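Local coordinates for protein flavin reductase (Uncultured bacterium, PDB 5CHO) that binds FAD and probably reduces it with a nicotinamide cofactor, supplying reduced flavin to the halogenase component of a two-component tryptophan halogenase, at residues S43-V48 / A178-S183; A60-S65 / H107-Y112; L144-C149 / E171-R176. One frame throughout, in Å; residues are numbered along the deposited sequence.

How the contacts relate
All three contacts reach the same antiparallel sheet of the flavin reductase domain, contact 2 by setting the end of helix 106-111 against strand 59-63. The centres of contacts 1 and 2 are about 13 Å apart, and they touch, V48 CG1 packing on T62 CG2 at 3.7 Å. Both border the FAD: contact 1 meets the methyl end of the isoalloxazine, while contact 2 holds its N5 and O4 edge and the ribityl chain. Contact 3, in the hairpin 145-157/160-172, has its centre about 17 Å from that of contact 1, which it meets where L144 CD1 reaches A178 CB at 3.5 Å. Contacts 2 and 3 stay about 9 Å apart at their nearest atoms.

Contact 1 of 3, residues S43-V48 / A178-S183; sequences SFATGV and ALVYHS. With FAD (flavin-adenine dinucleotide), chain I.
T46 and Y181 form an antiparallel hydrogen-bonded pair that joins 43-48 to 178-183. Y181 N gives the straighter bond, to T46 O at 2.8 Å (165° at the hydrogen); the return bond from T46 N reaches Y181 O from above the carbonyl plane. T46 O also receives a CA-H...O contact from V180, so one carbonyl serves two donors of neighbouring residues. The two side chains run side by side, and T46 OG1 bonds in the carbonyl plane to G47 O at 2.8 Å, a bond that fixes the hydroxyl's rotation.

On either side of this pair direct N-H...O bonding gives way to water bridges, though the chains stay close. One water donates to both F44 O and Y181 O, and another accepts from V48 N while donating to L179 O. At the far end, with CG anti to the backbone N (chi1 -180°), the H182 ring extends toward 43-48, and NE2 makes a weak bond, bent to 127°, to S43 O lying in the ring plane. A45 N is at the same edge, 3.6 Å from H182 CD2; the methyl A45 CB stands off the ring plane, 3.8 Å from H182 CD2.

Apolar packing is concentrated around V48. Its CG2 branch sits between two neighbours, 4.0 Å from L179 CG and also against Y181 CB.

The flavin adds a further partner. Its methyl carbon C7M lies over one face of the Y181 ring, displaced toward the rim, with Y181 CG to FAD C7M at 3.7 Å; V48 CG1 touches the same methyl. Helix 106-111 packs on V48 and L179, and F44 meets F66 of the second subunit edge-to-face. This antiparallel strand pairing thus forms one side of the pocket at the C7 methyl of the flavin in an FMN-binding-clan flavin reductase domain.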
loop_
_atom_site.group_PDB
_atom_site.type_symbol
_atom_site.label_atom_id
_atom_site.label_comp_id
_atom_site.label_asym_id
_atom_site.label_seq_id
_atom_site.Cartn_x
_atom_site.Cartn_y
_atom_site.Cartn_z
ATOM N N SER A 43 2.778 2.743 -11.528
ATOM C CA SER A 43 2.295 1.525 -12.169
ATOM C C SER A 43 1.539 0.634 -11.187
ATOM O O SER A 43 0.727 -0.195 -11.596
ATOM C CB SER A 43 3.461 0.754 -12.787
ATOM O OG SER A 43 4.291 0.192 -11.788
ATOM N N PHE A 44 1.806 0.808 -9.895
ATOM C CA PHE A 44 1.071 0.092 -8.853
ATOM C C PHE A 44 -0.183 0.844 -8.420
ATOM O O PHE A 44 -0.097 1.898 -7.789
ATOM C CB PHE A 44 1.965 -0.161 -7.637
ATOM C CG PHE A 44 1.328 -1.036 -6.593
ATOM C CD1 PHE A 44 0.719 -0.479 -5.477
ATOM C CD2 PHE A 44 1.345 -2.416 -6.720
ATOM C CE1 PHE A 44 0.136 -1.283 -4.512
ATOM C CE2 PHE A 44 0.759 -3.223 -5.763
ATOM C CZ PHE A 44 0.156 -2.655 -4.656
ATOM N N ALA A 45 -1.345 0.294 -8.761
ATOM C CA ALA A 45 -2.612 0.928 -8.434
ATOM C C ALA A 45 -2.853 0.916 -6.931
ATOM O O ALA A 45 -2.385 0.026 -6.221
ATOM C CB ALA A 45 -3.756 0.232 -9.156
ATOM N N THR A 46 -3.594 1.911 -6.457
ATOM C CA THR A 46 -3.954 2.010 -5.048
ATOM C C THR A 46 -5.355 2.572 -4.918
ATOM O O THR A 46 -5.855 3.224 -5.830
ATOM C CB THR A 46 -3.021 2.945 -4.255
ATOM O OG1 THR A 46 -3.272 4.298 -4.650
ATOM C CG2 THR A 46 -1.554 2.614 -4.477
ATOM N N GLY A 47 -5.977 2.332 -3.771
ATOM C CA GLY A 47 -7.144 3.092 -3.371
ATOM C C GLY A 47 -6.660 4.441 -2.869
ATOM O O GLY A 47 -5.488 4.783 -3.029
ATOM N N VAL A 48 -7.548 5.216 -2.261
ATOM C CA VAL A 48 -7.160 6.517 -1.725
ATOM C C VAL A 48 -7.837 6.757 -0.390
ATOM O O VAL A 48 -9.029 6.489 -0.241
ATOM C CB VAL A 48 -7.529 7.670 -2.672
ATOM C CG1 VAL A 48 -6.902 8.966 -2.177
ATOM C CG2 VAL A 48 -7.066 7.372 -4.085
ATOM N N ALA A 178 -15.209 2.539 -6.129
ATOM C CA ALA A 178 -14.056 2.935 -5.336
ATOM C C ALA A 178 -13.159 3.908 -6.082
ATOM O O ALA A 178 -13.028 3.843 -7.305
ATOM C CB ALA A 178 -13.266 1.703 -4.935
ATOM N N LEU A 179 -12.531 4.803 -5.328
ATOM C CA LEU A 179 -11.572 5.734 -5.898
ATOM C C LEU A 179 -10.227 5.050 -5.974
ATOM O O LEU A 179 -9.725 4.528 -4.978
ATOM C CB LEU A 179 -11.480 7.016 -5.074
ATOM C CG LEU A 179 -10.628 8.126 -5.693
ATOM C CD1 LEU A 179 -11.186 8.540 -7.045
ATOM C CD2 LEU A 179 -10.549 9.331 -4.760
ATOM N N VAL A 180 -9.649 5.059 -7.166
ATOM C CA VAL A 180 -8.376 4.411 -7.404
ATOM C C VAL A 180 -7.408 5.392 -8.041
ATOM O O VAL A 180 -7.795 6.203 -8.884
ATOM C CB VAL A 180 -8.573 3.163 -8.287
ATOM C CG1 VAL A 180 -7.253 2.665 -8.856
ATOM C CG2 VAL A 180 -9.260 2.077 -7.472
ATOM N N TYR A 181 -6.148 5.313 -7.627
ATOM C CA TYR A 181 -5.103 6.171 -8.159
ATOM C C TYR A 181 -4.070 5.321 -8.878
ATOM O O TYR A 181 -3.354 4.539 -8.253
ATOM C CB TYR A 181 -4.450 6.982 -7.038
ATOM C CG TYR A 181 -3.479 8.024 -7.527
ATOM C CD1 TYR A 181 -3.915 9.108 -8.274
ATOM C CD2 TYR A 181 -2.125 7.931 -7.230
ATOM C CE1 TYR A 181 -3.026 10.070 -8.723
ATOM C CE2 TYR A 181 -1.231 8.887 -7.669
ATOM C CZ TYR A 181 -1.687 9.953 -8.416
ATOM O OH TYR A 181 -0.802 10.905 -8.862
ATOM N N HIS A 182 -4.004 5.478 -10.196
ATOM C CA HIS A 182 -3.103 4.682 -11.022
ATOM C C HIS A 182 -2.584 5.462 -12.227
ATOM O O HIS A 182 -3.332 6.205 -12.864
ATOM C CB HIS A 182 -3.809 3.419 -11.506
ATOM C CG HIS A 182 -2.948 2.546 -12.359
ATOM N ND1 HIS A 182 -3.141 2.407 -13.716
ATOM C CD2 HIS A 182 -1.889 1.761 -12.048
ATOM C CE1 HIS A 182 -2.234 1.582 -14.205
ATOM N NE2 HIS A 182 -1.464 1.173 -13.212
ATOM N N SER A 183 -1.299 5.287 -12.524
ATOM C CA SER A 183 -0.643 5.990 -13.624
ATOM C C SER A 183 -0.826 7.493 -13.475
ATOM O O SER A 183 -0.942 8.215 -14.464
ATOM C CB SER A 183 -1.183 5.511 -14.981
ATOM O OG SER A 183 -0.466 4.383 -15.439
HETATM P PA FAD I . 1.799 20.012 3.949
HETATM O O1A FAD I . 1.998 20.998 5.064
HETATM O O2A FAD I . 0.701 20.445 3.059
HETATM O O5B FAD I . 3.153 19.896 3.069
HETATM C C5B FAD I . 3.130 19.074 1.895
HETATM C C4B FAD I . 4.399 19.354 1.009
HETATM O O4B FAD I . 4.302 20.525 0.482
HETATM C C3B FAD I . 5.650 19.371 1.880
HETATM O O3B FAD I . 6.709 18.745 1.240
HETATM C C2B FAD I . 5.960 20.850 2.103
HETATM O O2B FAD I . 7.470 21.086 2.081
HETATM C C1B FAD I . 5.432 21.475 1.112
HETATM N N9A FAD I . 4.831 22.675 1.565
HETATM C C8A FAD I . 3.520 22.890 1.834
HETATM N N7A FAD I . 3.384 24.176 2.244
HETATM C C5A FAD I . 4.612 24.752 2.231
HETATM C C6A FAD I . 5.050 26.027 2.557
HETATM N N6A FAD I . 4.381 27.233 3.019
HETATM N N1A FAD I . 6.362 26.340 2.447
HETATM C C2A FAD I . 7.264 25.401 2.019
HETATM N N3A FAD I . 6.838 24.137 1.704
HETATM C C4A FAD I . 5.509 23.820 1.810
HETATM N N1 FAD I . 1.600 12.517 1.005
HETATM C C2 FAD I . 2.295 11.703 2.001
HETATM O O2 FAD I . 3.093 12.229 2.786
HETATM N N3 FAD I . 2.057 10.266 2.065
HETATM C C4 FAD I . 1.139 9.662 1.152
HETATM O O4 FAD I . 0.952 8.529 1.209
HETATM C C4X FAD I . 0.435 10.508 0.136
HETATM N N5 FAD I . -0.487 9.925 -0.790
HETATM C C5X FAD I . -1.191 10.769 -1.787
HETATM C C6 FAD I . -2.112 10.187 -2.708
HETATM C C7 FAD I . -2.768 10.990 -3.652
HETATM C C7M FAD I . -3.686 10.040 -4.480
HETATM C C8 FAD I . -2.512 12.363 -3.673
HETATM C C8M FAD I . -3.309 13.147 -4.770
HETATM C C9 FAD I . -1.608 12.929 -2.765
HETATM C C9A FAD I . -0.940 12.136 -1.821
HETATM N N10 FAD I . -0.001 12.745 -0.882
HETATM C C10 FAD I . 0.682 11.916 0.092
HETATM C "C1'" FAD I . 0.285 14.209 -0.905
HETATM C "C2'" FAD I . -0.357 14.900 0.314
HETATM O "O2'" FAD I . -1.724 14.624 0.330
HETATM C "C3'" FAD I . -0.121 16.387 0.190
HETATM O "O3'" FAD I . 1.248 16.642 0.260
HETATM C "C4'" FAD I . -0.836 17.143 1.314
HETATM O "O4'" FAD I . -0.839 18.482 1.024
HETATM C "C5'" FAD I . -0.097 16.920 2.650
HETATM O "O5'" FAD I . -0.761 17.633 3.687
HETATM P P FAD I . 0.074 18.079 5.000
HETATM O O1P FAD I . -0.645 19.212 5.684
HETATM O O2P FAD I . 0.231 16.887 5.952
HETATM O O3P FAD I . 1.491 18.566 4.532
HETATM O O HOH W 1 -0.758 4.620 -7.812
HETATM O O HOH W 2 -10.291 4.134 -2.468
#

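Contact 2 of 3, residues A60-S65 / H107-Y112; sequences AMTANS and HVALLY. With FAD (flavin-adenine dinucleotide), chain I.
T62 meets the end of helix 106-111 through both its side chain and its backbone. OG1 donates to A109 O at 2.7 Å, slightly tilted from the carbonyl plane, and T62 N donates to Y112 O at 3.0 Å, here from well above the plane of the carbonyl. Y112 is the first residue to leave helical geometry, so the two bonds tie the last turn of the helix to the strand edge. T62 CG2, anti to the backbone N (chi1 -67° for OG1), leans over A109 and comes within 3.8 Å of FAD C7.

Packing is close around Y112 as well. Its CB is 3.4 Å from T62 OG1, and A60 CB makes an off-centre CH-pi contact with the ring, 4.3 Å from the centroid and 29° off its normal. The other end of this ring is anchored elsewhere, Y112 OH bonding to Q123.

Backbone groups of 62-65 bind the flavin, at the end of strand 59-63 and in the turn after it, within an antiparallel sheet that is probably the split beta barrel of FMN-binding-clan relatives. T62 O accepts from the ribityl O2' of FAD, N64 N donates to FAD N5 at 3.0 Å (147° at the hydrogen), and S65 N makes a weak bond to FAD O4. M61, on the side of the strand turned from the helix, follows the cofactor instead: its bent chain brings CE to 3.6 Å from FAD O2, and its CB touches FAD O5'.

Away from T62 and Y112 the contact thins quickly. V108 lies beside it and adds almost nothing, and the helix face with L110 and L111 is the solvent side, although L111 CG covers one face of the Y112 ring.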
loop_
_atom_site.group_PDB
_atom_site.type_symbol
_atom_site.label_atom_id
_atom_site.label_comp_id
_atom_site.label_asym_id
_atom_site.label_seq_id
_atom_site.Cartn_x
_atom_site.Cartn_y
_atom_site.Cartn_z
ATOM N N ALA A 60 -6.261 17.257 8.247
ATOM C CA ALA A 60 -6.463 16.135 7.342
ATOM C C ALA A 60 -5.505 16.222 6.166
ATOM O O ALA A 60 -5.061 17.312 5.796
ATOM C CB ALA A 60 -7.900 16.095 6.855
ATOM N N MET A 61 -5.189 15.065 5.595
ATOM C CA MET A 61 -4.333 14.980 4.421
ATOM C C MET A 61 -4.684 13.726 3.628
ATOM O O MET A 61 -5.174 12.738 4.180
ATOM C CB MET A 61 -2.851 14.968 4.817
ATOM C CG MET A 61 -2.439 13.764 5.653
ATOM S SD MET A 61 -1.548 12.476 4.759
ATOM C CE MET A 61 0.064 13.219 4.552
ATOM N N THR A 62 -4.433 13.784 2.326
ATOM C CA THR A 62 -4.740 12.678 1.441
ATOM C C THR A 62 -3.547 11.726 1.377
ATOM O O THR A 62 -2.406 12.147 1.189
ATOM C CB THR A 62 -5.105 13.177 0.031
ATOM O OG1 THR A 62 -6.337 13.904 0.079
ATOM C CG2 THR A 62 -5.237 12.010 -0.934
ATOM N N ALA A 63 -3.823 10.439 1.546
ATOM C CA ALA A 63 -2.774 9.423 1.560
ATOM C C ALA A 63 -3.207 8.171 0.813
ATOM O O ALA A 63 -4.338 7.714 0.967
ATOM C CB ALA A 63 -2.397 9.075 2.986
ATOM N N ASN A 64 -2.305 7.631 -0.003
ATOM C CA ASN A 64 -2.528 6.348 -0.667
ATOM C C ASN A 64 -1.498 5.307 -0.226
ATOM O O ASN A 64 -1.472 4.188 -0.740
ATOM C CB ASN A 64 -2.509 6.518 -2.195
ATOM C CG ASN A 64 -1.103 6.636 -2.767
ATOM O OD1 ASN A 64 -0.165 7.049 -2.083
ATOM N ND2 ASN A 64 -0.959 6.293 -4.045
ATOM N N SER A 65 -0.656 5.684 0.734
ATOM C CA SER A 65 0.355 4.777 1.267
ATOM C C SER A 65 -0.224 3.890 2.368
ATOM O O SER A 65 0.507 3.158 3.037
ATOM C CB SER A 65 1.548 5.562 1.815
ATOM O OG SER A 65 1.154 6.384 2.900
ATOM N N HIS A 107 -13.035 14.652 -5.308
ATOM C CA HIS A 107 -12.845 16.053 -4.969
ATOM C C HIS A 107 -12.278 16.174 -3.556
ATOM O O HIS A 107 -11.513 17.092 -3.267
ATOM C CB HIS A 107 -14.160 16.835 -5.107
ATOM C CG HIS A 107 -15.251 16.381 -4.189
ATOM N ND1 HIS A 107 -15.937 15.198 -4.367
ATOM C CD2 HIS A 107 -15.801 16.971 -3.101
ATOM C CE1 HIS A 107 -16.844 15.069 -3.416
ATOM N NE2 HIS A 107 -16.783 16.134 -2.635
ATOM N N VAL A 108 -12.649 15.244 -2.681
ATOM C CA VAL A 108 -12.060 15.186 -1.343
ATOM C C VAL A 108 -10.568 14.853 -1.401
ATOM O O VAL A 108 -9.763 15.460 -0.692
ATOM C CB VAL A 108 -12.756 14.146 -0.440
ATOM C CG1 VAL A 108 -12.149 14.172 0.959
ATOM C CG2 VAL A 108 -14.258 14.391 -0.382
ATOM N N ALA A 109 -10.208 13.880 -2.236
ATOM C CA ALA A 109 -8.814 13.481 -2.382
ATOM C C ALA A 109 -7.989 14.655 -2.878
ATOM O O ALA A 109 -6.894 14.913 -2.375
ATOM C CB ALA A 109 -8.682 12.300 -3.338
ATOM N N LEU A 110 -8.516 15.363 -3.871
ATOM C CA LEU A 110 -7.808 16.502 -4.446
ATOM C C LEU A 110 -7.626 17.614 -3.426
ATOM O O LEU A 110 -6.518 18.114 -3.247
ATOM C CB LEU A 110 -8.552 17.047 -5.666
ATOM C CG LEU A 110 -8.435 16.188 -6.925
ATOM C CD1 LEU A 110 -9.390 16.669 -8.016
ATOM C CD2 LEU A 110 -6.995 16.151 -7.413
ATOM N N LEU A 111 -8.715 17.989 -2.757
ATOM C CA LEU A 111 -8.678 19.063 -1.772
ATOM C C LEU A 111 -7.611 18.846 -0.710
ATOM O O LEU A 111 -6.805 19.740 -0.462
ATOM C CB LEU A 111 -10.044 19.221 -1.095
ATOM C CG LEU A 111 -10.099 20.253 0.044
ATOM C CD1 LEU A 111 -9.619 21.628 -0.421
ATOM C CD2 LEU A 111 -11.494 20.337 0.644
ATOM N N TYR A 112 -7.587 17.669 -0.091
ATOM C CA TYR A 112 -6.682 17.446 1.029
ATOM C C TYR A 112 -5.317 16.957 0.581
ATOM O O TYR A 112 -4.483 16.591 1.406
ATOM C CB TYR A 112 -7.319 16.491 2.035
ATOM C CG TYR A 112 -8.498 17.161 2.691
ATOM C CD1 TYR A 112 -8.298 18.158 3.632
ATOM C CD2 TYR A 112 -9.802 16.825 2.365
ATOM C CE1 TYR A 112 -9.349 18.803 4.224
ATOM C CE2 TYR A 112 -10.870 17.468 2.966
ATOM C CZ TYR A 112 -10.634 18.455 3.898
ATOM O OH TYR A 112 -11.683 19.110 4.507
HETATM P PA FAD I . 1.799 20.012 3.949
HETATM O O1A FAD I . 1.998 20.998 5.064
HETATM O O2A FAD I . 0.701 20.445 3.059
HETATM O O5B FAD I . 3.153 19.896 3.069
HETATM C C5B FAD I . 3.130 19.074 1.895
HETATM C C4B FAD I . 4.399 19.354 1.009
HETATM O O4B FAD I . 4.302 20.525 0.482
HETATM C C3B FAD I . 5.650 19.371 1.880
HETATM O O3B FAD I . 6.709 18.745 1.240
HETATM C C2B FAD I . 5.960 20.850 2.103
HETATM O O2B FAD I . 7.470 21.086 2.081
HETATM C C1B FAD I . 5.432 21.475 1.112
HETATM N N9A FAD I . 4.831 22.675 1.565
HETATM C C8A FAD I . 3.520 22.890 1.834
HETATM N N7A FAD I . 3.384 24.176 2.244
HETATM C C5A FAD I . 4.612 24.752 2.231
HETATM C C6A FAD I . 5.050 26.027 2.557
HETATM N N6A FAD I . 4.381 27.233 3.019
HETATM N N1A FAD I . 6.362 26.340 2.447
HETATM C C2A FAD I . 7.264 25.401 2.019
HETATM N N3A FAD I . 6.838 24.137 1.704
HETATM C C4A FAD I . 5.509 23.820 1.810
HETATM N N1 FAD I . 1.600 12.517 1.005
HETATM C C2 FAD I . 2.295 11.703 2.001
HETATM O O2 FAD I . 3.093 12.229 2.786
HETATM N N3 FAD I . 2.057 10.266 2.065
HETATM C C4 FAD I . 1.139 9.662 1.152
HETATM O O4 FAD I . 0.952 8.529 1.209
HETATM C C4X FAD I . 0.435 10.508 0.136
HETATM N N5 FAD I . -0.487 9.925 -0.790
HETATM C C5X FAD I . -1.191 10.769 -1.787
HETATM C C6 FAD I . -2.112 10.187 -2.708
HETATM C C7 FAD I . -2.768 10.990 -3.652
HETATM C C7M FAD I . -3.686 10.040 -4.480
HETATM C C8 FAD I . -2.512 12.363 -3.673
HETATM C C8M FAD I . -3.309 13.147 -4.770
HETATM C C9 FAD I . -1.608 12.929 -2.765
HETATM C C9A FAD I . -0.940 12.136 -1.821
HETATM N N10 FAD I . -0.001 12.745 -0.882
HETATM C C10 FAD I . 0.682 11.916 0.092
HETATM C "C1'" FAD I . 0.285 14.209 -0.905
HETATM C "C2'" FAD I . -0.357 14.900 0.314
HETATM O "O2'" FAD I . -1.724 14.624 0.330
HETATM C "C3'" FAD I . -0.121 16.387 0.190
HETATM O "O3'" FAD I . 1.248 16.642 0.260
HETATM C "C4'" FAD I . -0.836 17.143 1.314
HETATM O "O4'" FAD I . -0.839 18.482 1.024
HETATM C "C5'" FAD I . -0.097 16.920 2.650
HETATM O "O5'" FAD I . -0.761 17.633 3.687
HETATM P P FAD I . 0.074 18.079 5.000
HETATM O O1P FAD I . -0.645 19.212 5.684
HETATM O O2P FAD I . 0.231 16.887 5.952
HETATM O O3P FAD I . 1.491 18.566 4.532
#

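Contact 3 of 3, residues L144-C149 / E171-R176; sequences LAWFEC and ERHDRR
W146 is overlapped on one face by the edge of H173, whose NE2 stands 3.2 Å above the indole plane over its centre. The planes are at 82° and the five-membered ring centroid is 4.5 Å from that of the imidazole, a T-shaped (edge-to-face) pair. With chi1 -52°, H173 has CG anti to its carbonyl carbon, which turns the ring back over 144-149; CD2 consequently lies 3.8 Å from A145 CA. An alanine in place of W146 is likely to leave the H173 edge without the surface it rests on and the carbonyl of A140 without its NE1 donor.

Backbone bonds set the register. W146 N donates to E171 O at 2.9 Å, almost straight at 168°, and E171 N returns to W146 O, while H173 N bonds L144 O at 3.0 Å. Farther along, L144 CD2 packs across R176 CG, and a water bridges L144 O, H173 O and R172 NE.

The two faces of this antiparallel hairpin differ in chemistry: the W146 face combines an aromatic pair with a charged, solvent-facing rim at E171, while the A145/R172 face turns to the second subunit, with R172 NH2 hydrogen-bonded to S183 OG there.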
loop_
_atom_site.group_PDB
_atom_site.type_symbol
_atom_site.label_atom_id
_atom_site.label_comp_id
_atom_site.label_asym_id
_atom_site.label_seq_id
_atom_site.Cartn_x
_atom_site.Cartn_y
_atom_site.Cartn_z
ATOM N N LEU A 144 -15.924 4.328 1.908
ATOM C CA LEU A 144 -16.062 2.880 1.855
ATOM C C LEU A 144 -15.802 2.241 3.217
ATOM O O LEU A 144 -16.351 1.184 3.522
ATOM C CB LEU A 144 -15.114 2.296 0.806
ATOM C CG LEU A 144 -15.344 2.801 -0.623
ATOM C CD1 LEU A 144 -14.400 2.102 -1.595
ATOM C CD2 LEU A 144 -16.798 2.648 -1.048
ATOM N N ALA A 145 -14.962 2.883 4.027
ATOM C CA ALA A 145 -14.615 2.351 5.345
ATOM C C ALA A 145 -14.007 3.412 6.266
ATOM O O ALA A 145 -13.441 4.400 5.798
ATOM C CB ALA A 145 -13.651 1.180 5.193
ATOM N N TRP A 146 -14.130 3.190 7.574
ATOM C CA TRP A 146 -13.505 4.040 8.587
ATOM C C TRP A 146 -12.566 3.247 9.489
ATOM O O TRP A 146 -12.829 2.087 9.807
ATOM C CB TRP A 146 -14.561 4.725 9.463
ATOM C CG TRP A 146 -15.356 5.818 8.806
ATOM C CD1 TRP A 146 -15.054 6.491 7.657
ATOM C CD2 TRP A 146 -16.586 6.377 9.284
ATOM N NE1 TRP A 146 -16.023 7.430 7.389
ATOM C CE2 TRP A 146 -16.976 7.377 8.373
ATOM C CE3 TRP A 146 -17.396 6.122 10.392
ATOM C CZ2 TRP A 146 -18.141 8.124 8.540
ATOM C CZ3 TRP A 146 -18.548 6.860 10.555
ATOM C CH2 TRP A 146 -18.911 7.848 9.636
ATOM N N PHE A 147 -11.463 3.879 9.887
ATOM C CA PHE A 147 -10.576 3.330 10.907
ATOM C C PHE A 147 -10.214 4.422 11.904
ATOM O O PHE A 147 -10.028 5.575 11.519
ATOM C CB PHE A 147 -9.276 2.768 10.319
ATOM C CG PHE A 147 -9.468 1.711 9.269
ATOM C CD1 PHE A 147 -9.495 0.363 9.606
ATOM C CD2 PHE A 147 -9.615 2.068 7.938
ATOM C CE1 PHE A 147 -9.667 -0.606 8.631
ATOM C CE2 PHE A 147 -9.780 1.106 6.962
ATOM C CZ PHE A 147 -9.810 -0.233 7.309
ATOM N N GLU A 148 -10.120 4.059 13.179
ATOM C CA GLU A 148 -9.460 4.905 14.170
ATOM C C GLU A 148 -8.254 4.157 14.700
ATOM O O GLU A 148 -8.317 2.949 14.930
ATOM C CB GLU A 148 -10.389 5.285 15.325
ATOM C CG GLU A 148 -11.582 6.130 14.933
ATOM C CD GLU A 148 -12.422 6.515 16.135
ATOM O OE1 GLU A 148 -12.138 7.567 16.745
ATOM O OE2 GLU A 148 -13.358 5.762 16.478
ATOM N N CYS A 149 -7.161 4.883 14.900
ATOM C CA CYS A 149 -5.901 4.262 15.269
ATOM C C CYS A 149 -5.183 5.038 16.353
ATOM O O CYS A 149 -5.307 6.258 16.448
ATOM C CB CYS A 149 -4.994 4.157 14.041
ATOM S SG CYS A 149 -5.784 3.457 12.575
ATOM N N GLU A 171 -14.613 -0.182 10.647
ATOM C CA GLU A 171 -16.001 -0.290 10.242
ATOM C C GLU A 171 -16.094 -0.172 8.739
ATOM O O GLU A 171 -15.541 0.754 8.147
ATOM C CB GLU A 171 -16.843 0.802 10.901
ATOM C CG GLU A 171 -18.326 0.722 10.581
ATOM C CD GLU A 171 -19.103 1.887 11.162
ATOM O OE1 GLU A 171 -18.494 2.718 11.868
ATOM O OE2 GLU A 171 -20.322 1.975 10.908
ATOM N N ARG A 172 -16.785 -1.122 8.124
ATOM C CA ARG A 172 -16.990 -1.085 6.688
ATOM C C ARG A 172 -18.398 -0.621 6.359
ATOM O O ARG A 172 -19.363 -1.051 6.990
ATOM C CB ARG A 172 -16.760 -2.445 6.060
ATOM C CG ARG A 172 -16.744 -2.351 4.562
ATOM C CD ARG A 172 -16.377 -3.651 3.928
ATOM N NE ARG A 172 -16.115 -3.471 2.508
ATOM C CZ ARG A 172 -15.908 -4.469 1.660
ATOM N NH1 ARG A 172 -15.962 -5.725 2.081
ATOM N NH2 ARG A 172 -15.670 -4.204 0.382
ATOM N N HIS A 173 -18.506 0.247 5.360
ATOM C CA HIS A 173 -19.794 0.775 4.937
ATOM C C HIS A 173 -20.241 0.141 3.634
ATOM O O HIS A 173 -19.612 -0.794 3.140
ATOM C CB HIS A 173 -19.719 2.288 4.774
ATOM C CG HIS A 173 -19.158 2.990 5.967
ATOM N ND1 HIS A 173 -19.706 2.871 7.225
ATOM C CD2 HIS A 173 -18.092 3.813 6.097
ATOM C CE1 HIS A 173 -19.004 3.594 8.078
ATOM N NE2 HIS A 173 -18.019 4.176 7.417
ATOM N N ASP A 174 -21.341 0.657 3.091
ATOM C CA ASP A 174 -21.890 0.165 1.838
ATOM C C ASP A 174 -20.825 0.102 0.765
ATOM O O ASP A 174 -20.047 1.038 0.583
ATOM C CB ASP A 174 -23.029 1.063 1.354
ATOM C CG ASP A 174 -24.320 0.841 2.119
ATOM O OD1 ASP A 174 -24.421 -0.166 2.853
ATOM O OD2 ASP A 174 -25.240 1.676 1.982
ATOM N N ARG A 175 -20.794 -1.019 0.062
ATOM C CA ARG A 175 -19.900 -1.160 -1.063
ATOM C C ARG A 175 -20.456 -0.386 -2.238
ATOM O O ARG A 175 -21.615 -0.554 -2.614
ATOM C CB ARG A 175 -19.717 -2.625 -1.423
ATOM C CG ARG A 175 -18.948 -3.390 -0.382
ATOM C CD ARG A 175 -19.023 -4.872 -0.652
ATOM N NE ARG A 175 -18.564 -5.210 -1.996
ATOM C CZ ARG A 175 -18.637 -6.427 -2.520
ATOM N NH1 ARG A 175 -19.159 -7.422 -1.820
ATOM N NH2 ARG A 175 -18.194 -6.648 -3.750
ATOM N N ARG A 176 -19.618 0.469 -2.807
ATOM C CA ARG A 176 -19.952 1.160 -4.036
ATOM C C ARG A 176 -18.643 1.487 -4.739
ATOM O O ARG A 176 -17.573 1.156 -4.224
ATOM C CB ARG A 176 -20.786 2.409 -3.761
ATOM C CG ARG A 176 -20.232 3.331 -2.694
ATOM C CD ARG A 176 -21.341 4.022 -1.915
ATOM N NE ARG A 176 -20.876 5.298 -1.383
ATOM C CZ ARG A 176 -20.753 6.400 -2.117
ATOM N NH1 ARG A 176 -21.089 6.387 -3.404
ATOM N NH2 ARG A 176 -20.309 7.523 -1.568
HETATM O O HOH W 3 -17.021 -0.605 1.619
#